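Local coordinates for archaeal flagellar ATP-binding protein FlaH (Methanocaldococcus jannaschii DSM 2661, PDB 4WIA) that is an accessory ATP-binding protein of the archaellum, the archaeal flagellum, and may regulate its assembly, at residues L68-I71 / K72-S76; T115-F118 / Y119-D122. All coordinates share one frame; numbering follows the deposited sequence.

Interaction 1 (L68-I71 / K72-S76); sequences LEFI and KQMNS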
loop_
_atom_site.group_PDB
_atom_site.type_symbol
_atom_site.label_atom_id
_atom_site.label_comp_id
_atom_site.label_asym_id
_atom_site.label_seq_id
_atom_site.Cartn_x
_atom_site.Cartn_y
_atom_site.Cartn_z
ATOM N N LEU A 68 0.244 24.277 -10.809
ATOM C CA LEU A 68 -0.681 23.876 -11.843
ATOM C C LEU A 68 0.043 23.007 -12.897
ATOM O O LEU A 68 -0.378 21.882 -13.173
ATOM C CB LEU A 68 -1.262 25.131 -12.459
ATOM C CG LEU A 68 -2.366 25.206 -13.474
ATOM C CD1 LEU A 68 -1.862 25.279 -14.906
ATOM C CD2 LEU A 68 -3.265 24.021 -13.241
ATOM N N GLU A 69 1.168 23.516 -13.413
ATOM C CA GLU A 69 1.970 22.806 -14.390
ATOM C C GLU A 69 2.449 21.474 -13.829
ATOM O O GLU A 69 2.449 20.484 -14.522
ATOM C CB GLU A 69 3.155 23.656 -14.861
ATOM C CG GLU A 69 2.806 24.988 -15.514
ATOM C CD GLU A 69 4.043 25.907 -15.727
ATOM O OE1 GLU A 69 4.207 26.352 -16.878
ATOM O OE2 GLU A 69 4.866 26.207 -14.784
ATOM N N PHE A 70 2.819 21.443 -12.569
ATOM C CA PHE A 70 3.248 20.212 -11.918
ATOM C C PHE A 70 2.096 19.171 -11.860
ATOM O O PHE A 70 2.285 17.980 -12.177
ATOM C CB PHE A 70 3.781 20.503 -10.526
ATOM C CG PHE A 70 4.316 19.320 -9.825
ATOM C CD1 PHE A 70 5.550 18.792 -10.189
ATOM C CD2 PHE A 70 3.620 18.704 -8.795
ATOM C CE1 PHE A 70 6.076 17.663 -9.534
ATOM C CE2 PHE A 70 4.139 17.581 -8.181
ATOM C CZ PHE A 70 5.344 17.048 -8.552
ATOM N N ILE A 71 0.922 19.609 -11.453
ATOM C CA ILE A 71 -0.185 18.691 -11.420
ATOM C C ILE A 71 -0.451 18.101 -12.823
ATOM O O ILE A 71 -0.675 16.892 -12.953
ATOM C CB ILE A 71 -1.423 19.364 -10.866
ATOM C CG1 ILE A 71 -1.245 19.596 -9.370
ATOM C CG2 ILE A 71 -2.681 18.529 -11.121
ATOM C CD1 ILE A 71 -2.149 20.695 -8.869
ATOM N N LYS A 72 -0.411 18.942 -13.859
ATOM C CA LYS A 72 -0.615 18.452 -15.192
ATOM C C LYS A 72 0.485 17.479 -15.587
ATOM O O LYS A 72 0.194 16.480 -16.230
ATOM C CB LYS A 72 -0.651 19.558 -16.247
ATOM C CG LYS A 72 -1.565 20.681 -15.871
ATOM C CD LYS A 72 -2.166 21.325 -17.067
ATOM C CE LYS A 72 -1.493 22.578 -17.555
ATOM N NZ LYS A 72 -2.531 23.389 -18.251
ATOM N N GLN A 73 1.733 17.828 -15.281
ATOM C CA GLN A 73 2.854 17.015 -15.669
ATOM C C GLN A 73 2.782 15.643 -14.968
ATOM O O GLN A 73 2.897 14.611 -15.623
ATOM C CB GLN A 73 4.152 17.693 -15.311
ATOM C CG GLN A 73 5.313 16.735 -15.183
ATOM C CD GLN A 73 5.804 16.223 -16.510
ATOM O OE1 GLN A 73 5.261 16.571 -17.543
ATOM N NE2 GLN A 73 6.855 15.413 -16.502
HETATM N N MSE A 74 2.457 15.653 -13.673
HETATM C CA MSE A 74 2.219 14.414 -12.943
HETATM C C MSE A 74 1.029 13.660 -13.528
HETATM O O MSE A 74 1.082 12.459 -13.760
HETATM C CB MSE A 74 2.014 14.635 -11.458
HETATM C CG MSE A 74 3.255 15.229 -10.896
HETATM SE SE MSE A 74 4.756 13.974 -10.789
HETATM C CE MSE A 74 4.316 13.113 -9.085
ATOM N N ASN A 75 -0.048 14.333 -13.834
ATOM C CA ASN A 75 -1.184 13.647 -14.403
ATOM C C ASN A 75 -0.855 13.022 -15.773
ATOM O O ASN A 75 -1.354 11.943 -16.124
ATOM C CB ASN A 75 -2.353 14.622 -14.555
ATOM C CG ASN A 75 -3.545 13.954 -15.152
ATOM O OD1 ASN A 75 -3.874 14.180 -16.305
ATOM N ND2 ASN A 75 -4.211 13.152 -14.371
ATOM N N SER A 76 -0.002 13.707 -16.536
ATOM C CA SER A 76 0.333 13.284 -17.888
ATOM C C SER A 76 1.113 11.961 -17.841
ATOM O O SER A 76 1.001 11.173 -18.736
ATOM C CB SER A 76 1.184 14.317 -18.613
ATOM O OG SER A 76 2.500 14.374 -18.052
#
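F70 O receives the backbone N-H of M74 at 2.8 Å, with an N-H...O angle of 173°, while the CG methylene of the same M74 rests 3.2 Å from that oxygen. One residue thus meets F70 twice, through its amide at the carbonyl and through its side chain at the ring. The phenyl group is swung anti to its own backbone nitrogen (chi1 -176°) and runs alongside M74, both side chains pointing the same way. M74 CG sits over one face of the ring, displaced toward the rim, and comes within 3.6 Å of F70 CZ. Because the selenomethionine chain then bends at chi2, its selenium approaches obliquely, 4.5 Å from the ring centroid, in a Met-aromatic contact. This is an i to i+4 pairing on helix 67-76, which follows strand 58-62 in the P-loop ATPase fold. F70 and M74 form its buried side: the phenyl ring stacks with Y92 and meets Y60 of the central sheet, and M74 packs on I81 and Y79. Successive i to i+4 amides maintain the helix, among them N75 N to I71 O (2.8 Å) and K72 N to L68 O (3.0 Å). On an exposed side, the bent aliphatic chain of K72 crosses L68, bringing CE to 3.8 Å from L68 CD1. Q73 instead sends its amide to helix 40-53, where NE2 bonds to Q45 and the side chain touches V42, which probably contributes to the ATP site. E69 turns back along the chain, its OE2 accepting the backbone N-H of T66.

Interaction 2 (T115-F118 / Y119-D122); sequences TRAF and YEKD
F118 (chi1 -62°) and Y119 (chi1 -53°) both carry CG beside the backbone nitrogen and anti to the carbonyl carbon, and the two neighbouring side chains meet at an angle. They belong to the short helix 116-119, a single loosely bonded turn that leads through a loop into strand 123-127 of the P-loop ATPase core. F118 CB lies over the centre of the tyrosine ring, 3.9 Å from its centroid, making a CH-pi contact. Farther out, the edge of the F118 ring is directed toward the face of Y119 in an offset edge-to-face pair, with the planes inclined at 60° and the centroids 6.0 Å apart. T115 CB is placed over the centre of one face of the F118 ring. Both aromatic residues are buried: F118 reaches I93 of strand 90-94, whereas Y119 packs on I124 and F126 and sends its hydroxyl to V112 O. The backbone turn itself is held lightly. Y119 N donates to R116 O at 3.0 Å, but the donor stands well above the carbonyl plane, and the bonds from E120 N to R116 O and A117 O are both weak. R116 and E120 look outward, where they pack against V232 and I229 of a neighbouring subunit. K121 departs from the turn with its chain bent at chi2, and its ammonium group bonds to G88 O. Beside the aromatic pair, T115 O approaches the tyrosine ring obliquely, 3.3 Å from Y119 CD2.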
loop_
_atom_site.group_PDB
_atom_site.type_symbol
_atom_site.label_atom_id
_atom_site.label_comp_id
_atom_site.label_asym_id
_atom_site.label_seq_id
_atom_site.Cartn_x
_atom_site.Cartn_y
_atom_site.Cartn_z
ATOM N N THR A 115 14.209 27.193 5.542
ATOM C CA THR A 115 12.792 26.933 5.624
ATOM C C THR A 115 12.484 25.561 6.271
ATOM O O THR A 115 12.613 24.507 5.627
ATOM C CB THR A 115 12.139 27.043 4.242
ATOM O OG1 THR A 115 12.640 28.187 3.583
ATOM C CG2 THR A 115 10.636 27.160 4.360
ATOM N N ARG A 116 12.030 25.589 7.516
ATOM C CA ARG A 116 11.792 24.383 8.313
ATOM C C ARG A 116 10.856 23.440 7.654
ATOM O O ARG A 116 11.007 22.221 7.771
ATOM C CB ARG A 116 11.132 24.717 9.641
ATOM C CG ARG A 116 11.874 25.679 10.533
ATOM C CD ARG A 116 10.921 26.132 11.632
ATOM N NE ARG A 116 11.550 26.391 12.904
ATOM C CZ ARG A 116 10.910 26.907 13.963
ATOM N NH1 ARG A 116 9.596 27.192 13.899
ATOM N NH2 ARG A 116 11.595 27.150 15.091
ATOM N N ALA A 117 9.846 24.019 7.027
ATOM C CA ALA A 117 8.719 23.235 6.520
ATOM C C ALA A 117 9.176 22.138 5.546
ATOM O O ALA A 117 8.653 21.058 5.600
ATOM C CB ALA A 117 7.684 24.122 5.862
ATOM N N PHE A 118 10.210 22.423 4.748
ATOM C CA PHE A 118 10.674 21.509 3.771
ATOM C C PHE A 118 11.091 20.217 4.446
ATOM O O PHE A 118 10.821 19.124 3.900
ATOM C CB PHE A 118 11.893 22.026 2.972
ATOM C CG PHE A 118 11.665 23.268 2.168
ATOM C CD1 PHE A 118 10.404 23.797 1.964
ATOM C CD2 PHE A 118 12.756 23.898 1.590
ATOM C CE1 PHE A 118 10.239 24.947 1.213
ATOM C CE2 PHE A 118 12.607 25.066 0.873
ATOM C CZ PHE A 118 11.336 25.589 0.684
ATOM N N TYR A 119 11.750 20.336 5.593
ATOM C CA TYR A 119 12.499 19.226 6.211
ATOM C C TYR A 119 11.671 18.450 7.215
ATOM O O TYR A 119 12.114 17.430 7.747
ATOM C CB TYR A 119 13.835 19.718 6.819
ATOM C CG TYR A 119 14.603 20.456 5.795
ATOM C CD1 TYR A 119 15.200 19.771 4.739
ATOM C CD2 TYR A 119 14.626 21.862 5.776
ATOM C CE1 TYR A 119 15.836 20.450 3.702
ATOM C CE2 TYR A 119 15.263 22.540 4.759
ATOM C CZ TYR A 119 15.837 21.809 3.703
ATOM O OH TYR A 119 16.473 22.457 2.669
ATOM N N GLU A 120 10.411 18.804 7.357
ATOM C CA GLU A 120 9.516 17.923 8.114
ATOM C C GLU A 120 9.161 16.671 7.306
ATOM O O GLU A 120 8.715 15.717 7.868
ATOM C CB GLU A 120 8.219 18.639 8.493
ATOM C CG GLU A 120 8.384 19.997 9.188
ATOM C CD GLU A 120 7.020 20.657 9.388
ATOM O OE1 GLU A 120 6.675 20.966 10.532
ATOM O OE2 GLU A 120 6.277 20.814 8.397
ATOM N N LYS A 121 9.391 16.642 6.004
ATOM C CA LYS A 121 9.028 15.460 5.215
ATOM C C LYS A 121 10.156 14.475 5.148
ATOM O O LYS A 121 11.279 14.808 5.563
ATOM C CB LYS A 121 8.619 15.860 3.792
ATOM C CG LYS A 121 7.569 16.938 3.706
ATOM C CD LYS A 121 6.393 16.634 4.598
ATOM C CE LYS A 121 5.214 17.497 4.205
ATOM N NZ LYS A 121 4.148 17.402 5.238
ATOM N N ASP A 122 9.858 13.236 4.677
ATOM C CA ASP A 122 10.855 12.151 4.649
ATOM C C ASP A 122 11.833 12.385 3.556
ATOM O O ASP A 122 13.000 12.054 3.682
ATOM C CB ASP A 122 10.217 10.790 4.464
ATOM C CG ASP A 122 9.207 10.470 5.540
ATOM O OD1 ASP A 122 9.516 10.706 6.737
ATOM O OD2 ASP A 122 8.091 10.037 5.171
#

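Interactions 1 and 2 lie in series along the chain, their centres 22 Å apart and their nearest atoms about 12 Å apart, without touching. Each buries two large side chains and exposes others, K72 in the first, R116 and E120 in the second. F70 meets sheet strands while M74 packs on loops and helix 40-53; both rings of interaction 2 touch strands. Strand 90-94 is common to both surroundings, through Y92 and I93. Regular i to i+4 bonds and a selenium-aromatic contact mark the first; a loose turn and adjacent rings mark the second. Interaction 1 lies, through Q73, beside the probable nucleotide-binding region; interaction 2 is remote from it, and its R116 and E120 pack against another subunit.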